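Local coordinates for protein pterin-4-alpha-carbinolamine dehydratase MoaB2 (Mycobacterium marinum, PDB 3RFQ) that probably takes part in molybdenum cofactor biosynthesis, as a MogA/MoaB-family protein with a probable molybdopterin-binding domain, at residues 72-83 with 104-114. Numbering follows the deposited sequence.
Sequences EADEVDIRNALN and RDVTPESTREI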
loop_
_atom_site.group_PDB
_atom_site.type_symbol
_atom_site.label_atom_id
_atom_site.label_comp_id
_atom_site.label_asym_id
_atom_site.label_seq_id
_atom_site.Cartn_x
_atom_site.Cartn_y
_atom_site.Cartn_z
ATOM N N GLU C 72 -12.632 28.171 16.955
ATOM C CA GLU C 72 -12.050 27.538 18.122
ATOM C C GLU C 72 -12.292 26.033 18.061
ATOM O O GLU C 72 -13.206 25.570 17.361
ATOM C CB GLU C 72 -12.701 28.056 19.402
ATOM C CG GLU C 72 -12.409 29.475 19.768
ATOM C CD GLU C 72 -13.129 29.887 21.032
ATOM O OE1 GLU C 72 -13.889 30.858 20.960
ATOM O OE2 GLU C 72 -12.956 29.240 22.098
ATOM N N ALA C 73 -11.484 25.285 18.813
ATOM C CA ALA C 73 -11.656 23.839 18.952
ATOM C C ALA C 73 -12.833 23.602 19.888
ATOM O O ALA C 73 -12.687 23.158 21.033
ATOM C CB ALA C 73 -10.392 23.209 19.484
ATOM N N ASP C 74 -14.008 23.944 19.389
ATOM C CA ASP C 74 -15.235 23.894 20.154
ATOM C C ASP C 74 -16.291 23.289 19.231
ATOM O O ASP C 74 -16.450 23.711 18.080
ATOM C CB ASP C 74 -15.632 25.304 20.589
ATOM C CG ASP C 74 -16.983 25.344 21.262
ATOM O OD1 ASP C 74 -17.031 25.111 22.487
ATOM O OD2 ASP C 74 -17.992 25.599 20.559
ATOM N N GLU C 75 -16.986 22.286 19.756
ATOM C CA GLU C 75 -17.912 21.451 19.000
ATOM C C GLU C 75 -19.028 22.259 18.352
ATOM O O GLU C 75 -19.340 22.057 17.182
ATOM C CB GLU C 75 -18.493 20.375 19.927
ATOM C CG GLU C 75 -18.660 19.016 19.276
ATOM C CD GLU C 75 -18.957 17.905 20.296
ATOM O OE1 GLU C 75 -18.246 17.819 21.336
ATOM O OE2 GLU C 75 -19.907 17.120 20.051
ATOM N N VAL C 76 -19.613 23.182 19.105
ATOM C CA VAL C 76 -20.681 24.044 18.606
ATOM C C VAL C 76 -20.167 24.999 17.506
ATOM O O VAL C 76 -20.817 25.171 16.455
ATOM C CB VAL C 76 -21.367 24.800 19.776
ATOM C CG1 VAL C 76 -22.263 25.973 19.280
ATOM C CG2 VAL C 76 -22.175 23.816 20.633
ATOM N N ASP C 77 -18.993 25.593 17.729
ATOM C CA ASP C 77 -18.461 26.539 16.755
ATOM C C ASP C 77 -18.106 25.837 15.451
ATOM O O ASP C 77 -18.452 26.340 14.369
ATOM C CB ASP C 77 -17.303 27.377 17.315
ATOM C CG ASP C 77 -17.764 28.349 18.427
ATOM O OD1 ASP C 77 -18.993 28.579 18.575
ATOM O OD2 ASP C 77 -16.898 28.886 19.165
ATOM N N ILE C 78 -17.467 24.669 15.555
ATOM C CA ILE C 78 -17.116 23.886 14.378
ATOM C C ILE C 78 -18.379 23.468 13.636
ATOM O O ILE C 78 -18.493 23.668 12.432
ATOM C CB ILE C 78 -16.268 22.652 14.725
ATOM C CG1 ILE C 78 -14.981 23.064 15.437
ATOM C CG2 ILE C 78 -15.937 21.885 13.469
ATOM C CD1 ILE C 78 -14.249 21.893 16.079
ATOM N N ARG C 79 -19.348 22.932 14.369
ATOM C CA ARG C 79 -20.618 22.496 13.796
ATOM C C ARG C 79 -21.374 23.631 13.092
ATOM O O ARG C 79 -21.907 23.458 11.984
ATOM C CB ARG C 79 -21.462 21.887 14.903
ATOM C CG ARG C 79 -22.706 21.177 14.453
ATOM C CD ARG C 79 -23.399 20.581 15.682
ATOM N NE ARG C 79 -22.682 19.370 16.101
ATOM C CZ ARG C 79 -22.501 19.011 17.373
ATOM N NH1 ARG C 79 -22.975 19.793 18.350
ATOM N NH2 ARG C 79 -21.820 17.886 17.658
ATOM N N ASN C 80 -21.421 24.799 13.724
ATOM C CA ASN C 80 -22.046 25.962 13.092
ATOM C C ASN C 80 -21.349 26.404 11.809
ATOM O O ASN C 80 -22.026 26.792 10.858
ATOM C CB ASN C 80 -22.157 27.143 14.057
ATOM C CG ASN C 80 -23.244 26.943 15.106
ATOM O OD1 ASN C 80 -23.850 25.865 15.203
ATOM N ND2 ASN C 80 -23.498 27.989 15.907
ATOM N N ALA C 81 -20.019 26.379 11.784
ATOM C CA ALA C 81 -19.297 26.762 10.578
ATOM C C ALA C 81 -19.615 25.793 9.429
ATOM O O ALA C 81 -19.779 26.212 8.281
ATOM C CB ALA C 81 -17.801 26.818 10.837
ATOM N N LEU C 82 -19.719 24.504 9.744
ATOM C CA LEU C 82 -20.003 23.505 8.727
ATOM C C LEU C 82 -21.416 23.598 8.204
ATOM O O LEU C 82 -21.619 23.461 6.989
ATOM C CB LEU C 82 -19.728 22.082 9.220
ATOM C CG LEU C 82 -18.309 21.778 9.694
ATOM C CD1 LEU C 82 -18.309 20.439 10.441
ATOM C CD2 LEU C 82 -17.331 21.794 8.522
ATOM N N ASN C 83 -22.384 23.815 9.100
ATOM C CA ASN C 83 -23.794 23.914 8.722
ATOM C C ASN C 83 -24.031 25.106 7.788
ATOM O O ASN C 83 -24.759 25.002 6.793
ATOM C CB ASN C 83 -24.703 24.028 9.951
ATOM C CG ASN C 83 -25.106 22.658 10.546
ATOM O OD1 ASN C 83 -25.141 21.634 9.850
ATOM N ND2 ASN C 83 -25.450 22.655 11.840
ATOM N N ARG C 104 -9.461 18.441 23.342
ATOM C CA ARG C 104 -9.905 19.519 22.473
ATOM C C ARG C 104 -10.037 19.074 21.039
ATOM O O ARG C 104 -10.446 19.880 20.204
ATOM C CB ARG C 104 -8.930 20.718 22.523
ATOM C CG ARG C 104 -8.905 21.490 23.860
ATOM C CD ARG C 104 -10.201 22.270 24.136
ATOM N NE ARG C 104 -10.338 23.483 23.322
ATOM C CZ ARG C 104 -11.238 24.446 23.563
ATOM N NH1 ARG C 104 -12.079 24.338 24.590
ATOM N NH2 ARG C 104 -11.300 25.518 22.779
ATOM N N ASP C 105 -9.676 17.824 20.732
ATOM C CA ASP C 105 -9.679 17.380 19.347
ATOM C C ASP C 105 -11.075 16.901 18.964
ATOM O O ASP C 105 -11.333 15.673 18.910
ATOM C CB ASP C 105 -8.646 16.284 19.118
ATOM C CG ASP C 105 -7.210 16.817 19.036
ATOM O OD1 ASP C 105 -6.881 17.509 18.040
ATOM O OD2 ASP C 105 -6.403 16.492 19.943
ATOM N N VAL C 106 -11.968 17.866 18.723
ATOM C CA VAL C 106 -13.404 17.588 18.589
ATOM C C VAL C 106 -13.990 17.713 17.166
ATOM O O VAL C 106 -15.201 17.563 16.983
ATOM C CB VAL C 106 -14.263 18.411 19.592
ATOM C CG1 VAL C 106 -14.009 17.950 21.047
ATOM C CG2 VAL C 106 -14.006 19.903 19.441
ATOM N N THR C 107 -13.135 17.961 16.175
ATOM C CA THR C 107 -13.591 18.101 14.782
ATOM C C THR C 107 -14.388 16.867 14.314
ATOM O O THR C 107 -15.465 17.023 13.707
ATOM C CB THR C 107 -12.426 18.384 13.824
ATOM O OG1 THR C 107 -11.691 19.533 14.277
ATOM C CG2 THR C 107 -12.892 18.596 12.388
ATOM N N PRO C 108 -13.906 15.649 14.628
ATOM C CA PRO C 108 -14.702 14.502 14.109
ATOM C C PRO C 108 -16.091 14.388 14.732
ATOM O O PRO C 108 -17.044 14.086 14.003
ATOM C CB PRO C 108 -13.854 13.275 14.457
ATOM C CG PRO C 108 -12.438 13.848 14.649
ATOM C CD PRO C 108 -12.653 15.202 15.267
ATOM N N GLU C 109 -16.201 14.625 16.044
ATOM C CA GLU C 109 -17.485 14.590 16.755
ATOM C C GLU C 109 -18.433 15.667 16.216
ATOM O O GLU C 109 -19.624 15.397 16.025
ATOM C CB GLU C 109 -17.319 14.750 18.289
ATOM C CG GLU C 109 -16.701 13.559 19.026
ATOM C CD GLU C 109 -15.373 13.131 18.410
ATOM O OE1 GLU C 109 -14.428 13.955 18.371
ATOM O OE2 GLU C 109 -15.302 11.991 17.903
ATOM N N SER C 110 -17.911 16.875 16.000
ATOM C CA SER C 110 -18.690 17.962 15.368
ATOM C C SER C 110 -19.133 17.581 13.955
ATOM O O SER C 110 -20.278 17.844 13.555
ATOM C CB SER C 110 -17.879 19.258 15.282
ATOM O OG SER C 110 -17.421 19.690 16.553
ATOM N N THR C 111 -18.220 16.975 13.199
ATOM C CA THR C 111 -18.501 16.617 11.809
ATOM C C THR C 111 -19.540 15.490 11.700
ATOM O O THR C 111 -20.470 15.568 10.898
ATOM C CB THR C 111 -17.200 16.283 11.076
ATOM O OG1 THR C 111 -16.356 17.436 11.145
ATOM C CG2 THR C 111 -17.457 15.903 9.601
ATOM N N ARG C 112 -19.408 14.465 12.526
ATOM C CA ARG C 112 -20.307 13.305 12.451
ATOM C C ARG C 112 -21.783 13.701 12.506
ATOM O O ARG C 112 -22.606 13.109 11.815
ATOM C CB ARG C 112 -20.015 12.325 13.600
ATOM C CG ARG C 112 -20.634 10.932 13.415
ATOM C CD ARG C 112 -20.113 9.958 14.490
ATOM N NE ARG C 112 -18.669 9.679 14.383
ATOM C CZ ARG C 112 -17.742 9.993 15.295
ATOM N NH1 ARG C 112 -18.069 10.614 16.426
ATOM N NH2 ARG C 112 -16.474 9.676 15.077
ATOM N N GLU C 113 -22.091 14.695 13.335
ATOM C CA GLU C 113 -23.459 15.155 13.561
ATOM C C GLU C 113 -24.132 15.725 12.328
ATOM O O GLU C 113 -25.337 15.555 12.136
ATOM C CB GLU C 113 -23.482 16.214 14.658
ATOM C CG GLU C 113 -23.551 15.637 16.033
ATOM C CD GLU C 113 -24.723 14.677 16.184
ATOM O OE1 GLU C 113 -25.889 15.163 16.140
ATOM O OE2 GLU C 113 -24.458 13.449 16.331
ATOM N N ILE C 114 -23.352 16.406 11.501
ATOM C CA ILE C 114 -23.905 17.019 10.314
ATOM C C ILE C 114 -23.811 16.148 9.053
ATOM O O ILE C 114 -24.440 16.493 8.062
ATOM C CB ILE C 114 -23.349 18.437 10.081
ATOM C CG1 ILE C 114 -21.837 18.427 9.879
ATOM C CG2 ILE C 114 -23.664 19.295 11.271
ATOM C CD1 ILE C 114 -21.414 18.382 8.462
#
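Two neighbouring helices on one face of the mixed sheet of this MogA/MoaB-type alpha/beta fold, 75-87 through its 75-83 part and 107-114 with V106 just before it, meet through E75, I78, R79 and L82 on one side and V106, S110 and I114 on the other. The axes of 75-83 and 107-114 approach to 8.6 Å and cross at -43°. S110 is a close point: its OG lies 3.1 Å from E75 CG, and I78 CG2 packs on S110 CB. That hydroxyl is within hydrogen-bonding distance of both E75 O across the contact and V106 O, in the residue just before its helix, and its one proton can serve either. I78 CD1 reaches V106 CG2, while L82 CD1 lies against T111 OG1 and I114 CG1; beneath them I78 touches V38 and L82 touches V153 of the sheet. On the outer side R79 bends at chi3 (-77°), which brings its guanidinium alongside E113, NH2 standing 3.3 Å from E113 CG, and lets NH2 form a salt bridge with E75 OE2. R79 NE is buried here without a hydrogen-bond partner. At the loop end R104, salt-bridged to D40, curls round A73, whose carbonyl O sits 3.0 Å above one face of the guanidinium, offset toward its rim.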